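Local coordinates for cell division control protein 45 cdc45 putative (Entamoeba histolytica, PDB 6CC2) that probably takes part in DNA replication as the Cdc45 component of the replicative helicase, and may switch between conformations to regulate it, at residues R66-K69 against E70-H74; Q375-F378 against W379-F382; F497-K500 against F501-A505; L437-R440 against F441-P444. One frame throughout, in Å; residues are numbered along the deposited sequence.

In the fold
The four contacts lie in four separate helical regions and come along the chain in the order interaction 1, interaction 2, interaction 4, interaction 3. Interaction 1 ends helix 61-71, which packs on the six-stranded parallel sheet. Interaction 2, on helix 374-385, reaches back to the same part of the fold through helix 33-48 and edge strand 53-57; the two centres are about 22 Å apart. Interactions 3 and 4 belong to the part built round the mixed sheet, with centres about 23 Å apart. Helix 494-508 packs on that sheet, and helix 435-441 follows strand 427-432. Interaction 2 thus packs a late helix of the chain against elements near its start.

Interaction 1: R66-K69 against E70-H74; sequences RVFK and ETIGH
Val-67 O is gripped twice by Thr-71. Thr-71 OG1 donates to Val-67 O at 2.8 Å, and the backbone N of Thr-71 donates to the same oxygen. The two approaches differ. N comes almost straight on to the carbonyl, whereas OG1 stands above the carbonyl plane, 44° out of it. The torsion of Thr-71 explains this: OG1 lies beside its own backbone N (chi1 -63°) and is turned back toward the preceding turn. Val-67 and Thr-71 run side by side, with Val-67 CG1 at 3.7 Å from Thr-71 OG1. The buried hydroxyl also bonds Gln-26 of strand 24-29.

One residue on, Phe-68 O takes the N-H of Ile-72 at 2.9 Å in a nearly straight bond (178°). A weak bond from Thr-71 N reaches the same oxygen. The side chains of this pair meet as well. The Ile-72 CD1 methyl comes to 3.6 Å from Phe-68 CZ, at an oblique angle to the ring. Phe-68 itself rests on Tyr-28 and Val-80 of the parallel sheet. Beyond the helix, His-74 N bonds Thr-71 O at 3.0 Å. The His-74 ring turns its edge to Lys-69 O, with CD2 at 3.9 Å from that oxygen. Ile-72 is the first residue to leave helical geometry, and Gly-73 follows with positive phi. This is the C-terminal end of a helix packed on the parallel sheet of an alpha/beta fold, just before strand 77-83.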
loop_
_atom_site.group_PDB
_atom_site.type_symbol
_atom_site.label_atom_id
_atom_site.label_comp_id
_atom_site.label_asym_id
_atom_site.label_seq_id
_atom_site.Cartn_x
_atom_site.Cartn_y
_atom_site.Cartn_z
ATOM N N ARG A 66 19.988 -2.277 -12.180
ATOM C CA ARG A 66 20.613 -3.461 -12.753
ATOM C C ARG A 66 19.846 -3.972 -13.963
ATOM O O ARG A 66 20.452 -4.322 -14.981
ATOM C CB ARG A 66 20.733 -4.545 -11.687
ATOM C CG ARG A 66 21.908 -4.316 -10.732
ATOM C CD ARG A 66 22.116 -5.500 -9.785
ATOM N NE ARG A 66 23.355 -5.380 -9.022
ATOM C CZ ARG A 66 23.435 -5.051 -7.734
ATOM N NH1 ARG A 66 22.339 -4.800 -7.024
ATOM N NH2 ARG A 66 24.626 -4.977 -7.149
ATOM N N VAL A 67 18.510 -4.038 -13.871
ATOM C CA VAL A 67 17.733 -4.513 -15.015
ATOM C C VAL A 67 17.837 -3.525 -16.170
ATOM O O VAL A 67 17.997 -3.921 -17.332
ATOM C CB VAL A 67 16.264 -4.753 -14.616
ATOM C CG1 VAL A 67 15.421 -5.056 -15.852
ATOM C CG2 VAL A 67 16.158 -5.863 -13.593
ATOM N N PHE A 68 17.727 -2.224 -15.870
ATOM C CA PHE A 68 17.868 -1.209 -16.910
ATOM C C PHE A 68 19.179 -1.397 -17.664
ATOM O O PHE A 68 19.193 -1.472 -18.898
ATOM C CB PHE A 68 17.781 0.184 -16.295
ATOM C CG PHE A 68 17.736 1.307 -17.316
ATOM C CD1 PHE A 68 16.534 1.697 -17.882
ATOM C CD2 PHE A 68 18.887 1.978 -17.678
ATOM C CE1 PHE A 68 16.486 2.732 -18.796
ATOM C CE2 PHE A 68 18.845 3.012 -18.608
ATOM C CZ PHE A 68 17.649 3.383 -19.159
ATOM N N LYS A 69 20.290 -1.546 -16.931
ATOM C CA LYS A 69 21.584 -1.705 -17.581
ATOM C C LYS A 69 21.631 -2.974 -18.429
ATOM O O LYS A 69 22.172 -2.969 -19.540
ATOM C CB LYS A 69 22.696 -1.720 -16.539
ATOM C CG LYS A 69 24.093 -1.803 -17.157
ATOM C CD LYS A 69 25.174 -1.948 -16.103
ATOM C CE LYS A 69 26.564 -1.922 -16.746
ATOM N NZ LYS A 69 27.634 -2.206 -15.759
ATOM N N GLU A 70 21.073 -4.079 -17.918
ATOM C CA GLU A 70 21.047 -5.322 -18.674
ATOM C C GLU A 70 20.148 -5.225 -19.906
ATOM O O GLU A 70 20.372 -5.943 -20.889
ATOM C CB GLU A 70 20.581 -6.472 -17.778
ATOM C CG GLU A 70 20.345 -7.795 -18.506
ATOM C CD GLU A 70 21.607 -8.361 -19.141
ATOM O OE1 GLU A 70 22.706 -8.155 -18.579
ATOM O OE2 GLU A 70 21.502 -9.008 -20.208
ATOM N N THR A 71 19.147 -4.350 -19.879
ATOM C CA THR A 71 18.166 -4.250 -20.953
ATOM C C THR A 71 18.624 -3.321 -22.072
ATOM O O THR A 71 18.615 -3.705 -23.245
ATOM C CB THR A 71 16.831 -3.738 -20.395
ATOM O OG1 THR A 71 16.312 -4.674 -19.443
ATOM C CG2 THR A 71 15.816 -3.533 -21.519
ATOM N N ILE A 72 18.991 -2.086 -21.725
ATOM C CA ILE A 72 19.292 -1.077 -22.732
ATOM C C ILE A 72 20.455 -1.539 -23.594
ATOM O O ILE A 72 21.514 -1.932 -23.090
ATOM C CB ILE A 72 19.579 0.269 -22.050
ATOM C CG1 ILE A 72 19.394 1.418 -23.039
ATOM C CG2 ILE A 72 20.992 0.293 -21.466
ATOM C CD1 ILE A 72 19.213 2.762 -22.370
ATOM N N GLY A 73 20.252 -1.507 -24.912
ATOM C CA GLY A 73 21.265 -1.902 -25.851
ATOM C C GLY A 73 21.419 -3.391 -26.060
ATOM O O GLY A 73 22.338 -3.806 -26.788
ATOM N N HIS A 74 20.565 -4.210 -25.448
ATOM C CA HIS A 74 20.664 -5.656 -25.564
ATOM C C HIS A 74 19.352 -6.320 -25.946
ATOM O O HIS A 74 19.295 -7.554 -25.995
ATOM C CB HIS A 74 21.176 -6.263 -24.250
ATOM C CG HIS A 74 22.514 -5.740 -23.831
ATOM N ND1 HIS A 74 23.667 -5.986 -24.548
ATOM C CD2 HIS A 74 22.882 -4.980 -22.774
ATOM C CE1 HIS A 74 24.689 -5.404 -23.947
ATOM N NE2 HIS A 74 24.239 -4.786 -22.868
#

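Interaction 2: Q375-F378 against W379-F382; sequences QQQF and WEGF. With EDO (1,2-ethanediol), chain F.
The aromatic contact is between neighbours, Phe-378 and Trp-379. It is edge-to-face: the Phe-378 edge points at the indole face, with the planes at 80°. Phe-378 CE2 sits over the centre of the indole, 3.6 Å from Trp-379 CE2. Phe-378 has CG opposite its backbone N (chi1 164°), Trp-379 has CG beside its own N (chi1 -74°), and these settings bring the ring edge over the indole. Trp-379 CZ3 also lies over one face of the Phe-382 ring, toward its rim.

The backbone bonds are helical. Gly-381 N donates to Gln-377 O at 2.9 Å, and Phe-382 N to Phe-378 O at 2.9 Å. The bonds from Trp-379 N and Glu-380 N to Gln-376 O are weak.

Two waters tie side chains to the outer carbonyls. One gives to Gln-375 O at 2.9 Å and weakly accepts from Trp-379 NE1 in the indole plane. The other gives to Gln-376 O and, at 3.2 Å, to Glu-380 OE2. An ethanediol, probably from the crystallisation liquor, donates through O2 to Gln-375 OE1 at 2.9 Å.

Phe-378 also meets Tyr-39 edge-to-face and touches Ala-55. The arrangement is an aromatic cluster on a helix that packs against helix 33-48 and the edge strand 53-57.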
loop_
_atom_site.group_PDB
_atom_site.type_symbol
_atom_site.label_atom_id
_atom_site.label_comp_id
_atom_site.label_asym_id
_atom_site.label_seq_id
_atom_site.Cartn_x
_atom_site.Cartn_y
_atom_site.Cartn_z
ATOM N N GLN A 375 8.752 -10.165 -7.687
ATOM C CA GLN A 375 8.725 -10.554 -9.096
ATOM C C GLN A 375 7.572 -11.503 -9.398
ATOM O O GLN A 375 6.944 -11.410 -10.461
ATOM C CB GLN A 375 10.057 -11.196 -9.485
ATOM C CG GLN A 375 11.207 -10.222 -9.636
ATOM C CD GLN A 375 12.466 -10.895 -10.179
ATOM O OE1 GLN A 375 13.538 -10.806 -9.583
ATOM N NE2 GLN A 375 12.336 -11.570 -11.315
ATOM N N GLN A 376 7.282 -12.426 -8.484
ATOM C CA GLN A 376 6.158 -13.339 -8.664
ATOM C C GLN A 376 4.848 -12.740 -8.165
ATOM O O GLN A 376 3.810 -12.866 -8.830
ATOM C CB GLN A 376 6.417 -14.652 -7.927
ATOM C CG GLN A 376 7.685 -15.368 -8.375
ATOM C CD GLN A 376 7.756 -16.801 -7.889
ATOM O OE1 GLN A 376 8.282 -17.670 -8.581
ATOM N NE2 GLN A 376 7.224 -17.057 -6.694
ATOM N N GLN A 377 4.876 -12.072 -7.016
ATOM C CA GLN A 377 3.627 -11.615 -6.415
ATOM C C GLN A 377 3.004 -10.483 -7.229
ATOM O O GLN A 377 1.791 -10.311 -7.208
ATOM C CB GLN A 377 3.838 -11.156 -4.966
ATOM C CG GLN A 377 4.161 -12.311 -3.999
ATOM C CD GLN A 377 3.218 -13.477 -4.137
ATOM O OE1 GLN A 377 2.064 -13.426 -3.699
ATOM N NE2 GLN A 377 3.690 -14.533 -4.768
ATOM N N PHE A 378 3.810 -9.721 -7.973
ATOM C CA PHE A 378 3.224 -8.745 -8.894
ATOM C C PHE A 378 2.173 -9.394 -9.800
ATOM O O PHE A 378 1.075 -8.849 -9.977
ATOM C CB PHE A 378 4.291 -8.084 -9.751
ATOM C CG PHE A 378 3.718 -7.387 -10.947
ATOM C CD1 PHE A 378 3.212 -6.101 -10.814
ATOM C CD2 PHE A 378 3.660 -8.016 -12.181
ATOM C CE1 PHE A 378 2.634 -5.462 -11.913
ATOM C CE2 PHE A 378 3.105 -7.396 -13.259
ATOM C CZ PHE A 378 2.595 -6.119 -13.143
ATOM N N TRP A 379 2.496 -10.557 -10.373
ATOM C CA TRP A 379 1.584 -11.204 -11.312
ATOM C C TRP A 379 0.369 -11.783 -10.617
ATOM O O TRP A 379 -0.723 -11.794 -11.189
ATOM C CB TRP A 379 2.339 -12.277 -12.111
ATOM C CG TRP A 379 3.227 -11.649 -13.120
ATOM C CD1 TRP A 379 4.586 -11.625 -13.122
ATOM C CD2 TRP A 379 2.813 -10.906 -14.272
ATOM N NE1 TRP A 379 5.048 -10.921 -14.205
ATOM C CE2 TRP A 379 3.978 -10.474 -14.935
ATOM C CE3 TRP A 379 1.563 -10.558 -14.806
ATOM C CZ2 TRP A 379 3.934 -9.723 -16.108
ATOM C CZ3 TRP A 379 1.524 -9.815 -15.970
ATOM C CH2 TRP A 379 2.698 -9.409 -16.608
ATOM N N GLU A 380 0.526 -12.249 -9.377
ATOM C CA GLU A 380 -0.633 -12.674 -8.608
ATOM C C GLU A 380 -1.572 -11.505 -8.344
ATOM O O GLU A 380 -2.802 -11.662 -8.395
ATOM C CB GLU A 380 -0.188 -13.319 -7.300
ATOM C CG GLU A 380 0.632 -14.588 -7.477
ATOM C CD GLU A 380 -0.150 -15.697 -8.185
ATOM O OE1 GLU A 380 -1.376 -15.804 -7.967
ATOM O OE2 GLU A 380 0.463 -16.454 -8.965
ATOM N N GLY A 381 -1.013 -10.339 -7.997
ATOM C CA GLY A 381 -1.846 -9.171 -7.755
ATOM C C GLY A 381 -2.532 -8.692 -9.022
ATOM O O GLY A 381 -3.703 -8.318 -9.000
ATOM N N PHE A 382 -1.800 -8.689 -10.135
ATOM C CA PHE A 382 -2.368 -8.337 -11.445
ATOM C C PHE A 382 -3.515 -9.264 -11.818
ATOM O O PHE A 382 -4.557 -8.810 -12.319
ATOM C CB PHE A 382 -1.266 -8.397 -12.505
ATOM C CG PHE A 382 -1.740 -8.112 -13.905
ATOM C CD1 PHE A 382 -2.161 -9.145 -14.727
ATOM C CD2 PHE A 382 -1.751 -6.817 -14.404
ATOM C CE1 PHE A 382 -2.611 -8.900 -16.015
ATOM C CE2 PHE A 382 -2.186 -6.575 -15.726
ATOM C CZ PHE A 382 -2.615 -7.607 -16.504
HETATM C C1 EDO F . 15.253 -11.558 -13.348
HETATM O O1 EDO F . 15.187 -12.354 -14.537
HETATM C C2 EDO F . 15.654 -12.441 -12.171
HETATM O O2 EDO F . 15.890 -11.631 -11.018
HETATM O O HOH W 1 8.098 -10.903 -13.034
HETATM O O HOH W 2 3.266 -15.480 -10.134
#

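Interaction 3: F497-K500 against F501-A505; sequences FGAK and FTQTA
Residues 497-505 form continuous alpha-helix, with i to i+4 bonds from Phe-501 N to Phe-497 O, Thr-502 N to Gly-498 O, Gln-503 N to Ala-499 O and Thr-504 N to Lys-500 O. This is part of helix 494-508, which packs on the mixed sheet and against helix 529-537. Two threonines add their hydroxyls to the backbone pattern in different ways.

Thr-502 carries OG1 between its backbone N and carbonyl carbon (chi1 60°). There Thr-502 OG1 lies 2.9 Å from both Gly-498 O and Ala-499 O. Its single proton can serve either oxygen, and the choice is not settled. The CG2 methyl of Thr-502 is also near Gly-498 O, at 3.1 Å.

The buried Thr-504 has a different rotamer, with OG1 beside its own N and anti to the carbonyl carbon. It has one acceptor in this contact, Lys-500 O, and that oxygen is held twice. Thr-504 N and OG1 reach it from opposite faces of the carbonyl plane.

The apolar side is made by two phenylalanines that only just meet. Phe-497 CZ and Phe-501 CD2 are 4.5 Å apart. Phe-501 continues onto Ile-469, Phe-520 and Tyr-532, and Phe-497 onto Pro-467 and Ile-469.

On the polar side Lys-500 and Gln-503 run alongside each other. The lysine bends at chi2 (-53°), while the glutamine chain is extended beyond CG. Ser-542 OG near the chain end also bonds the ammonium. Lys-500 NZ donates to Gln-503 OE1 at 3.2 Å, tilted 28° from the amide plane.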
loop_
_atom_site.group_PDB
_atom_site.type_symbol
_atom_site.label_atom_id
_atom_site.label_comp_id
_atom_site.label_asym_id
_atom_site.label_seq_id
_atom_site.Cartn_x
_atom_site.Cartn_y
_atom_site.Cartn_z
ATOM N N PHE A 497 16.566 8.484 7.738
ATOM C CA PHE A 497 16.412 7.190 8.390
ATOM C C PHE A 497 17.178 6.111 7.640
ATOM O O PHE A 497 17.914 5.321 8.244
ATOM C CB PHE A 497 14.927 6.830 8.498
ATOM C CG PHE A 497 14.682 5.466 9.064
ATOM C CD1 PHE A 497 14.818 5.244 10.414
ATOM C CD2 PHE A 497 14.296 4.418 8.241
ATOM C CE1 PHE A 497 14.599 3.974 10.953
ATOM C CE2 PHE A 497 14.073 3.155 8.760
ATOM C CZ PHE A 497 14.220 2.939 10.123
ATOM N N GLY A 498 17.043 6.081 6.315
ATOM C CA GLY A 498 17.779 5.107 5.540
ATOM C C GLY A 498 19.273 5.327 5.615
ATOM O O GLY A 498 20.052 4.367 5.733
ATOM N N ALA A 499 19.705 6.587 5.511
ATOM C CA ALA A 499 21.138 6.863 5.530
ATOM C C ALA A 499 21.746 6.400 6.848
ATOM O O ALA A 499 22.790 5.732 6.873
ATOM C CB ALA A 499 21.395 8.354 5.312
ATOM N N LYS A 500 21.091 6.733 7.965
ATOM C CA LYS A 500 21.686 6.431 9.259
ATOM C C LYS A 500 21.539 4.952 9.614
ATOM O O LYS A 500 22.433 4.382 10.255
ATOM C CB LYS A 500 21.066 7.331 10.340
ATOM C CG LYS A 500 21.339 8.835 10.116
ATOM C CD LYS A 500 22.819 9.116 9.950
ATOM C CE LYS A 500 23.108 10.596 9.688
ATOM N NZ LYS A 500 24.555 10.822 9.436
ATOM N N PHE A 501 20.442 4.315 9.215
ATOM C CA PHE A 501 20.319 2.880 9.415
ATOM C C PHE A 501 21.425 2.141 8.654
ATOM O O PHE A 501 22.054 1.217 9.191
ATOM C CB PHE A 501 18.950 2.390 8.954
ATOM C CG PHE A 501 18.683 0.931 9.271
ATOM C CD1 PHE A 501 19.100 -0.064 8.403
ATOM C CD2 PHE A 501 18.028 0.570 10.435
ATOM C CE1 PHE A 501 18.860 -1.406 8.697
ATOM C CE2 PHE A 501 17.785 -0.759 10.732
ATOM C CZ PHE A 501 18.214 -1.748 9.877
ATOM N N THR A 502 21.689 2.550 7.417
ATOM C CA THR A 502 22.702 1.864 6.626
ATOM C C THR A 502 24.105 2.214 7.103
ATOM O O THR A 502 24.986 1.355 7.124
ATOM C CB THR A 502 22.539 2.180 5.139
ATOM O OG1 THR A 502 22.673 3.573 4.902
ATOM C CG2 THR A 502 21.204 1.715 4.661
ATOM N N GLN A 503 24.326 3.466 7.515
ATOM C CA GLN A 503 25.620 3.853 8.065
ATOM C C GLN A 503 25.939 3.069 9.339
ATOM O O GLN A 503 27.103 2.697 9.566
ATOM C CB GLN A 503 25.658 5.357 8.333
ATOM C CG GLN A 503 25.758 6.207 7.074
ATOM C CD GLN A 503 25.718 7.700 7.362
ATOM O OE1 GLN A 503 26.048 8.143 8.462
ATOM N NE2 GLN A 503 25.309 8.484 6.368
ATOM N N THR A 504 24.927 2.793 10.168
ATOM C CA THR A 504 25.150 1.979 11.354
ATOM C C THR A 504 25.611 0.581 10.968
ATOM O O THR A 504 26.592 0.053 11.517
ATOM C CB THR A 504 23.871 1.914 12.201
ATOM O OG1 THR A 504 23.458 3.242 12.560
ATOM C CG2 THR A 504 24.109 1.100 13.447
ATOM N N ALA A 505 24.899 -0.039 10.023
ATOM C CA ALA A 505 25.328 -1.344 9.516
ATOM C C ALA A 505 26.756 -1.299 8.998
ATOM O O ALA A 505 27.555 -2.209 9.259
ATOM C CB ALA A 505 24.381 -1.812 8.418
#

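Interaction 4: L437-R440 against F441-P444; sequences LSIR and FKTP
Phe-441 lies alongside Arg-440, and its side chain can be followed outward over the last turn of the helix. CB starts 3.4 Å from Arg-440 C. CG stays near the same peptide, 3.7 Å from Arg-440 O, which lies over one face of the ring. CD2 then comes to 3.6 Å from Leu-437 O, and this carbonyl oxygen meets the ring at its edge, in the ring plane. The same CD2 packs on Arg-440 CB at 3.8 Å. Farthest along this side, CE2 approaches the guanidinium, 3.9 Å from Arg-440 NH2. The two planes are 44° apart, so the groups are neither stacked nor perpendicular. Arg-440 reaches there by a bend at chi3 (47°). Outside the pair, the Phe-441 ring packs on Asn-406 and Thr-410 of helix 393-417 and on Leu-450 of helix 444-462.

The backbone tightens here. Phe-441 N donates to Ser-438 O at 3.2 Å, well above the carbonyl plane, and only weakly to Leu-437 O. Lys-442 runs beside Ile-439, with its CE and NZ against the Ile-439 CD1 methyl. A water links the segments: it accepts from Thr-443 N at 3.1 Å and donates weakly to Arg-440 O. Thr-443 is the N-cap residue of the next helix, and Pro-444 is in its first turn. The arrangement is a short helix-to-helix connection, with a buried aromatic where helix 435-441 gives way to helix 444-462.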
loop_
_atom_site.group_PDB
_atom_site.type_symbol
_atom_site.label_atom_id
_atom_site.label_comp_id
_atom_site.label_asym_id
_atom_site.label_seq_id
_atom_site.Cartn_x
_atom_site.Cartn_y
_atom_site.Cartn_z
ATOM N N LEU A 437 7.218 -15.981 20.604
ATOM C CA LEU A 437 7.057 -14.912 19.627
ATOM C C LEU A 437 8.240 -14.863 18.670
ATOM O O LEU A 437 8.069 -14.609 17.474
ATOM C CB LEU A 437 6.898 -13.566 20.326
ATOM C CG LEU A 437 5.691 -13.374 21.236
ATOM C CD1 LEU A 437 5.649 -11.926 21.715
ATOM C CD2 LEU A 437 4.401 -13.752 20.543
ATOM N N SER A 438 9.447 -15.120 19.178
ATOM C CA SER A 438 10.653 -15.006 18.364
ATOM C C SER A 438 10.641 -16.029 17.239
ATOM O O SER A 438 10.945 -15.704 16.087
ATOM C CB SER A 438 11.896 -15.208 19.248
ATOM O OG SER A 438 12.049 -14.129 20.148
ATOM N N ILE A 439 10.299 -17.275 17.560
ATOM C CA ILE A 439 10.326 -18.327 16.550
ATOM C C ILE A 439 9.323 -18.015 15.451
ATOM O O ILE A 439 9.547 -18.354 14.289
ATOM C CB ILE A 439 10.065 -19.699 17.210
ATOM C CG1 ILE A 439 10.822 -20.802 16.474
ATOM C CG2 ILE A 439 8.584 -20.013 17.232
ATOM C CD1 ILE A 439 12.312 -20.824 16.788
ATOM N N ARG A 440 8.230 -17.320 15.786
ATOM C CA ARG A 440 7.192 -17.016 14.806
ATOM C C ARG A 440 7.526 -15.838 13.895
ATOM O O ARG A 440 6.978 -15.751 12.789
ATOM C CB ARG A 440 5.877 -16.718 15.523
ATOM C CG ARG A 440 5.277 -17.928 16.241
ATOM C CD ARG A 440 4.133 -17.497 17.148
ATOM N NE ARG A 440 3.226 -16.582 16.465
ATOM C CZ ARG A 440 2.299 -15.850 17.070
ATOM N NH1 ARG A 440 2.147 -15.921 18.386
ATOM N NH2 ARG A 440 1.524 -15.043 16.356
ATOM N N PHE A 441 8.403 -14.937 14.320
ATOM C CA PHE A 441 8.679 -13.729 13.550
ATOM C C PHE A 441 10.156 -13.532 13.231
ATOM O O PHE A 441 10.544 -12.444 12.807
ATOM C CB PHE A 441 8.132 -12.502 14.290
ATOM C CG PHE A 441 6.651 -12.395 14.232
ATOM C CD1 PHE A 441 6.029 -11.768 13.154
ATOM C CD2 PHE A 441 5.856 -12.957 15.234
ATOM C CE1 PHE A 441 4.647 -11.695 13.078
ATOM C CE2 PHE A 441 4.475 -12.871 15.160
ATOM C CZ PHE A 441 3.876 -12.245 14.084
ATOM N N LYS A 442 10.976 -14.576 13.371
ATOM C CA LYS A 442 12.404 -14.427 13.110
ATOM C C LYS A 442 12.748 -14.379 11.627
ATOM O O LYS A 442 13.869 -13.994 11.284
ATOM C CB LYS A 442 13.177 -15.594 13.742
ATOM C CG LYS A 442 12.756 -16.981 13.256
ATOM C CD LYS A 442 13.754 -18.038 13.699
ATOM C CE LYS A 442 13.355 -19.428 13.229
ATOM N NZ LYS A 442 14.431 -20.429 13.513
ATOM N N THR A 443 11.843 -14.779 10.751
ATOM C CA THR A 443 12.157 -14.685 9.322
ATOM C C THR A 443 11.938 -13.258 8.837
ATOM O O THR A 443 11.008 -12.586 9.285
ATOM C CB THR A 443 11.287 -15.637 8.502
ATOM O OG1 THR A 443 9.921 -15.209 8.579
ATOM C CG2 THR A 443 11.421 -17.067 8.997
ATOM N N PRO A 444 12.763 -12.767 7.908
ATOM C CA PRO A 444 12.610 -11.369 7.494
ATOM C C PRO A 444 11.215 -11.024 6.974
ATOM O O PRO A 444 10.700 -9.961 7.323
ATOM C CB PRO A 444 13.677 -11.212 6.396
ATOM C CG PRO A 444 14.753 -12.198 6.811
ATOM C CD PRO A 444 13.987 -13.390 7.350
HETATM O O HOH W 3 9.119 -16.249 11.007
#